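Local coordinates for large ribosomal subunit protein uL10 (Thermotoga maritima, PDB 1ZAV) that forms part of the ribosomal stalk, binding large-subunit rRNA and L7/L12 dimers and helping the ribosome engage GTP-bound translation factors, at residues 40-49 and 92-103. Numbering follows the deposited sequence.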
loop_
_atom_site.group_PDB
_atom_site.type_symbol
_atom_site.label_atom_id
_atom_site.label_comp_id
_atom_site.label_asym_id
_atom_site.label_seq_id
_atom_site.Cartn_x
_atom_site.Cartn_y
_atom_site.Cartn_z
ATOM N N GLU A 40 22.196 28.598 2.222
ATOM C CA GLU A 40 20.797 28.384 1.856
ATOM C C GLU A 40 20.275 27.002 2.264
ATOM O O GLU A 40 19.169 26.880 2.791
ATOM C CB GLU A 40 20.605 28.590 0.350
ATOM C CG GLU A 40 19.181 28.343 -0.134
ATOM C CD GLU A 40 18.170 29.283 0.504
ATOM O OE1 GLU A 40 18.055 29.294 1.750
ATOM O OE2 GLU A 40 17.486 30.016 -0.241
ATOM N N LEU A 41 21.060 25.956 2.025
ATOM C CA LEU A 41 20.635 24.614 2.409
ATOM C C LEU A 41 20.461 24.548 3.926
ATOM O O LEU A 41 19.482 23.994 4.425
ATOM C CB LEU A 41 21.658 23.565 1.956
ATOM C CG LEU A 41 21.468 22.102 2.389
ATOM C CD1 LEU A 41 20.097 21.541 1.978
ATOM C CD2 LEU A 41 22.575 21.278 1.756
ATOM N N ARG A 42 21.415 25.113 4.659
ATOM C CA ARG A 42 21.338 25.095 6.118
ATOM C C ARG A 42 20.129 25.858 6.620
ATOM O O ARG A 42 19.524 25.483 7.621
ATOM C CB ARG A 42 22.613 25.672 6.731
ATOM C CG ARG A 42 23.766 24.690 6.714
ATOM C CD ARG A 42 25.039 25.314 7.236
ATOM N NE ARG A 42 26.102 24.316 7.338
ATOM C CZ ARG A 42 27.385 24.602 7.526
ATOM N NH1 ARG A 42 27.785 25.867 7.635
ATOM N NH2 ARG A 42 28.270 23.614 7.614
ATOM N N SER A 43 19.779 26.932 5.918
ATOM C CA SER A 43 18.628 27.737 6.295
ATOM C C SER A 43 17.344 26.941 6.070
ATOM O O SER A 43 16.446 26.959 6.911
ATOM C CB SER A 43 18.594 29.028 5.474
ATOM O OG SER A 43 19.757 29.812 5.716
ATOM N N ARG A 44 17.260 26.239 4.939
ATOM C CA ARG A 44 16.076 25.436 4.645
ATOM C C ARG A 44 15.930 24.333 5.685
ATOM O O ARG A 44 14.818 23.989 6.093
ATOM C CB ARG A 44 16.162 24.826 3.238
ATOM C CG ARG A 44 16.096 25.851 2.089
ATOM C CD ARG A 44 15.977 25.168 0.721
ATOM N NE ARG A 44 16.245 26.082 -0.397
ATOM C CZ ARG A 44 16.182 25.740 -1.681
ATOM N NH1 ARG A 44 15.852 24.503 -2.028
ATOM N NH2 ARG A 44 16.469 26.627 -2.625
ATOM N N LEU A 45 17.057 23.777 6.120
ATOM C CA LEU A 45 17.024 22.728 7.126
ATOM C C LEU A 45 16.565 23.273 8.474
ATOM O O LEU A 45 15.690 22.704 9.112
ATOM C CB LEU A 45 18.408 22.085 7.267
ATOM C CG LEU A 45 18.798 21.190 6.082
ATOM C CD1 LEU A 45 20.264 20.787 6.165
ATOM C CD2 LEU A 45 17.887 19.953 6.078
ATOM N N ARG A 46 17.157 24.381 8.897
ATOM C CA ARG A 46 16.832 24.992 10.181
ATOM C C ARG A 46 15.367 25.401 10.301
ATOM O O ARG A 46 14.737 25.214 11.346
ATOM C CB ARG A 46 17.739 26.200 10.411
ATOM C CG ARG A 46 17.488 26.927 11.714
ATOM C CD ARG A 46 18.375 28.160 11.823
ATOM N NE ARG A 46 19.792 27.821 11.941
ATOM C CZ ARG A 46 20.319 27.165 12.971
ATOM N NH1 ARG A 46 19.540 26.773 13.973
ATOM N NH2 ARG A 46 21.623 26.906 13.004
ATOM N N GLU A 47 14.834 25.966 9.224
ATOM C CA GLU A 47 13.444 26.395 9.169
ATOM C C GLU A 47 12.512 25.250 9.552
ATOM O O GLU A 47 11.422 25.473 10.074
ATOM C CB GLU A 47 13.125 26.871 7.755
ATOM C CG GLU A 47 11.650 26.972 7.423
ATOM C CD GLU A 47 11.417 27.332 5.964
ATOM O OE1 GLU A 47 11.733 28.478 5.575
ATOM O OE2 GLU A 47 10.930 26.463 5.203
ATOM N N LYS A 48 12.953 24.021 9.301
ATOM C CA LYS A 48 12.155 22.842 9.603
ATOM C C LYS A 48 12.634 22.069 10.823
ATOM O O LYS A 48 11.835 21.441 11.515
ATOM C CB LYS A 48 12.145 21.891 8.398
ATOM C CG LYS A 48 11.502 22.457 7.137
ATOM C CD LYS A 48 10.010 22.677 7.322
ATOM C CE LYS A 48 9.358 23.145 6.035
ATOM N NZ LYS A 48 7.881 23.189 6.182
ATOM N N TYR A 49 13.933 22.106 11.094
ATOM C CA TYR A 49 14.471 21.352 12.224
ATOM C C TYR A 49 15.085 22.185 13.351
ATOM O O TYR A 49 15.354 21.662 14.434
ATOM C CB TYR A 49 15.531 20.361 11.718
ATOM C CG TYR A 49 14.973 19.162 10.962
ATOM C CD1 TYR A 49 14.719 17.952 11.618
ATOM C CD2 TYR A 49 14.706 19.238 9.594
ATOM C CE1 TYR A 49 14.214 16.841 10.923
ATOM C CE2 TYR A 49 14.197 18.138 8.891
ATOM C CZ TYR A 49 13.956 16.945 9.560
ATOM O OH TYR A 49 13.454 15.859 8.862
ATOM N N ASP A 92 11.407 14.046 13.080
ATOM C CA ASP A 92 11.333 12.958 12.100
ATOM C C ASP A 92 12.316 13.304 10.981
ATOM O O ASP A 92 12.274 14.397 10.429
ATOM C CB ASP A 92 9.908 12.803 11.559
ATOM C CG ASP A 92 9.767 11.585 10.663
ATOM O OD1 ASP A 92 10.107 11.698 9.472
ATOM O OD2 ASP A 92 9.347 10.514 11.163
ATOM N N PRO A 93 13.213 12.365 10.634
ATOM C CA PRO A 93 14.238 12.540 9.599
ATOM C C PRO A 93 13.847 12.645 8.124
ATOM O O PRO A 93 14.595 13.213 7.319
ATOM C CB PRO A 93 15.176 11.361 9.862
ATOM C CG PRO A 93 14.229 10.281 10.278
ATOM C CD PRO A 93 13.293 11.014 11.227
ATOM N N VAL A 94 12.689 12.111 7.760
ATOM C CA VAL A 94 12.274 12.125 6.361
ATOM C C VAL A 94 12.294 13.486 5.679
ATOM O O VAL A 94 12.759 13.602 4.545
ATOM C CB VAL A 94 10.882 11.479 6.199
ATOM C CG1 VAL A 94 10.378 11.650 4.763
ATOM C CG2 VAL A 94 10.977 9.989 6.540
ATOM N N GLU A 95 11.817 14.520 6.367
ATOM C CA GLU A 95 11.787 15.855 5.780
ATOM C C GLU A 95 13.170 16.408 5.385
ATOM O O GLU A 95 13.279 17.211 4.464
ATOM C CB GLU A 95 11.099 16.828 6.741
ATOM C CG GLU A 95 11.109 18.275 6.262
ATOM C CD GLU A 95 10.257 18.490 5.023
ATOM O OE1 GLU A 95 10.363 19.576 4.410
ATOM O OE2 GLU A 95 9.477 17.580 4.670
ATOM N N ALA A 96 14.223 15.995 6.086
ATOM C CA ALA A 96 15.563 16.481 5.761
ATOM C C ALA A 96 16.029 15.887 4.435
ATOM O O ALA A 96 16.723 16.544 3.658
ATOM C CB ALA A 96 16.555 16.122 6.877
ATOM N N VAL A 97 15.665 14.637 4.182
ATOM C CA VAL A 97 16.054 14.013 2.922
ATOM C C VAL A 97 15.377 14.792 1.781
ATOM O O VAL A 97 16.017 15.148 0.789
ATOM C CB VAL A 97 15.638 12.535 2.880
ATOM C CG1 VAL A 97 16.110 11.900 1.562
ATOM C CG2 VAL A 97 16.246 11.782 4.084
ATOM N N LYS A 98 14.091 15.081 1.941
ATOM C CA LYS A 98 13.345 15.834 0.928
ATOM C C LYS A 98 13.971 17.197 0.673
ATOM O O LYS A 98 14.071 17.648 -0.473
ATOM C CB LYS A 98 11.894 16.038 1.367
ATOM C CG LYS A 98 11.037 16.755 0.321
ATOM C CD LYS A 98 9.736 17.282 0.909
ATOM C CE LYS A 98 8.993 16.213 1.702
ATOM N NZ LYS A 98 8.596 15.041 0.867
ATOM N N ILE A 99 14.373 17.866 1.752
ATOM C CA ILE A 99 14.986 19.179 1.642
ATOM C C ILE A 99 16.278 19.169 0.820
ATOM O O ILE A 99 16.463 20.008 -0.060
ATOM C CB ILE A 99 15.271 19.794 3.056
ATOM C CG1 ILE A 99 13.946 20.131 3.746
ATOM C CG2 ILE A 99 16.123 21.064 2.933
ATOM C CD1 ILE A 99 14.081 20.574 5.195
ATOM N N ILE A 100 17.175 18.224 1.089
ATOM C CA ILE A 100 18.424 18.209 0.348
ATOM C C ILE A 100 18.229 17.670 -1.065
ATOM O O ILE A 100 18.965 18.027 -1.984
ATOM C CB ILE A 100 19.512 17.386 1.081
ATOM C CG1 ILE A 100 20.886 17.689 0.469
ATOM C CG2 ILE A 100 19.190 15.911 0.993
ATOM C CD1 ILE A 100 22.045 17.026 1.199
ATOM N N TYR A 101 17.233 16.811 -1.236
ATOM C CA TYR A 101 16.933 16.256 -2.557
ATOM C C TYR A 101 16.467 17.405 -3.467
ATOM O O TYR A 101 16.960 17.571 -4.581
ATOM C CB TYR A 101 15.818 15.209 -2.456
ATOM C CG TYR A 101 15.453 14.565 -3.782
ATOM C CD1 TYR A 101 16.257 13.571 -4.341
ATOM C CD2 TYR A 101 14.307 14.958 -4.480
ATOM C CE1 TYR A 101 15.926 12.978 -5.568
ATOM C CE2 TYR A 101 13.970 14.377 -5.706
ATOM C CZ TYR A 101 14.784 13.387 -6.242
ATOM O OH TYR A 101 14.453 12.808 -7.448
ATOM N N ASN A 102 15.527 18.204 -2.975
ATOM C CA ASN A 102 15.004 19.331 -3.747
ATOM C C ASN A 102 16.014 20.471 -3.895
ATOM O O ASN A 102 15.897 21.299 -4.801
ATOM C CB ASN A 102 13.712 19.845 -3.103
ATOM C CG ASN A 102 12.558 18.861 -3.239
ATOM O OD1 ASN A 102 11.603 18.892 -2.460
ATOM N ND2 ASN A 102 12.640 17.982 -4.238
ATOM N N PHE A 103 17.009 20.521 -3.010
ATOM C CA PHE A 103 18.020 21.565 -3.091
ATOM C C PHE A 103 18.944 21.255 -4.261
ATOM O O PHE A 103 19.253 22.137 -5.070
ATOM C CB PHE A 103 18.841 21.639 -1.796
ATOM C CG PHE A 103 19.904 22.705 -1.813
ATOM C CD1 PHE A 103 19.580 24.034 -1.566
ATOM C CD2 PHE A 103 21.227 22.377 -2.082
ATOM C CE1 PHE A 103 20.558 25.023 -1.591
ATOM C CE2 PHE A 103 22.213 23.351 -2.114
ATOM C CZ PHE A 103 21.880 24.682 -1.865
HETATM O O HOH W 1 15.004 21.913 -0.664
#
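Ile-99 projects as a knob into the hole formed by Leu-41, Arg-44, Leu-45 and Lys-48: its CG2 lies 3.8 Å from Leu-45 CD2, while its CD1 reaches Lys-48 CG at 3.7 Å. At one end of this core the Phe-103 ring receives Leu-41 CB over the centre of one face, a CH-pi contact 3.9 Å from the centroid. The edge of the same ring puts CD1 above the centre of the Arg-44 guanidinium, the two planes 77° apart. Extended from CG to NE, the arginine chain carries NH1 to a water that also donates to Ile-99 O, and to a salt bridge with Asp-106. At the other end Tyr-49 brings its hydroxyl between Asp-92 O and Ala-96 N. Tyr-49 OH is modelled as donor only 2.4 Å from Asp-92 O, too short to be taken literally, and accepts weakly from Ala-96 N at 2.9 Å. Asp-92 OD1 caps the turn through Val-94 N; its OD2 bonds to the backbone of a neighbouring chain of another protein. Segments 40-49 and 94-103 run nearly antiparallel (154°), their axes 9.9 Å apart at closest approach, against the sheet; Phe-55 of strand 53-58 touches Leu-41, Leu-45 and Ile-100. Apolar packing, running from Leu-41 and Phe-103 through Ile-99 to Leu-45 and Ala-96, thus probably holds the helices together, while Tyr-49 and the water-linked Arg-44 add directional links to backbone groups at its margins.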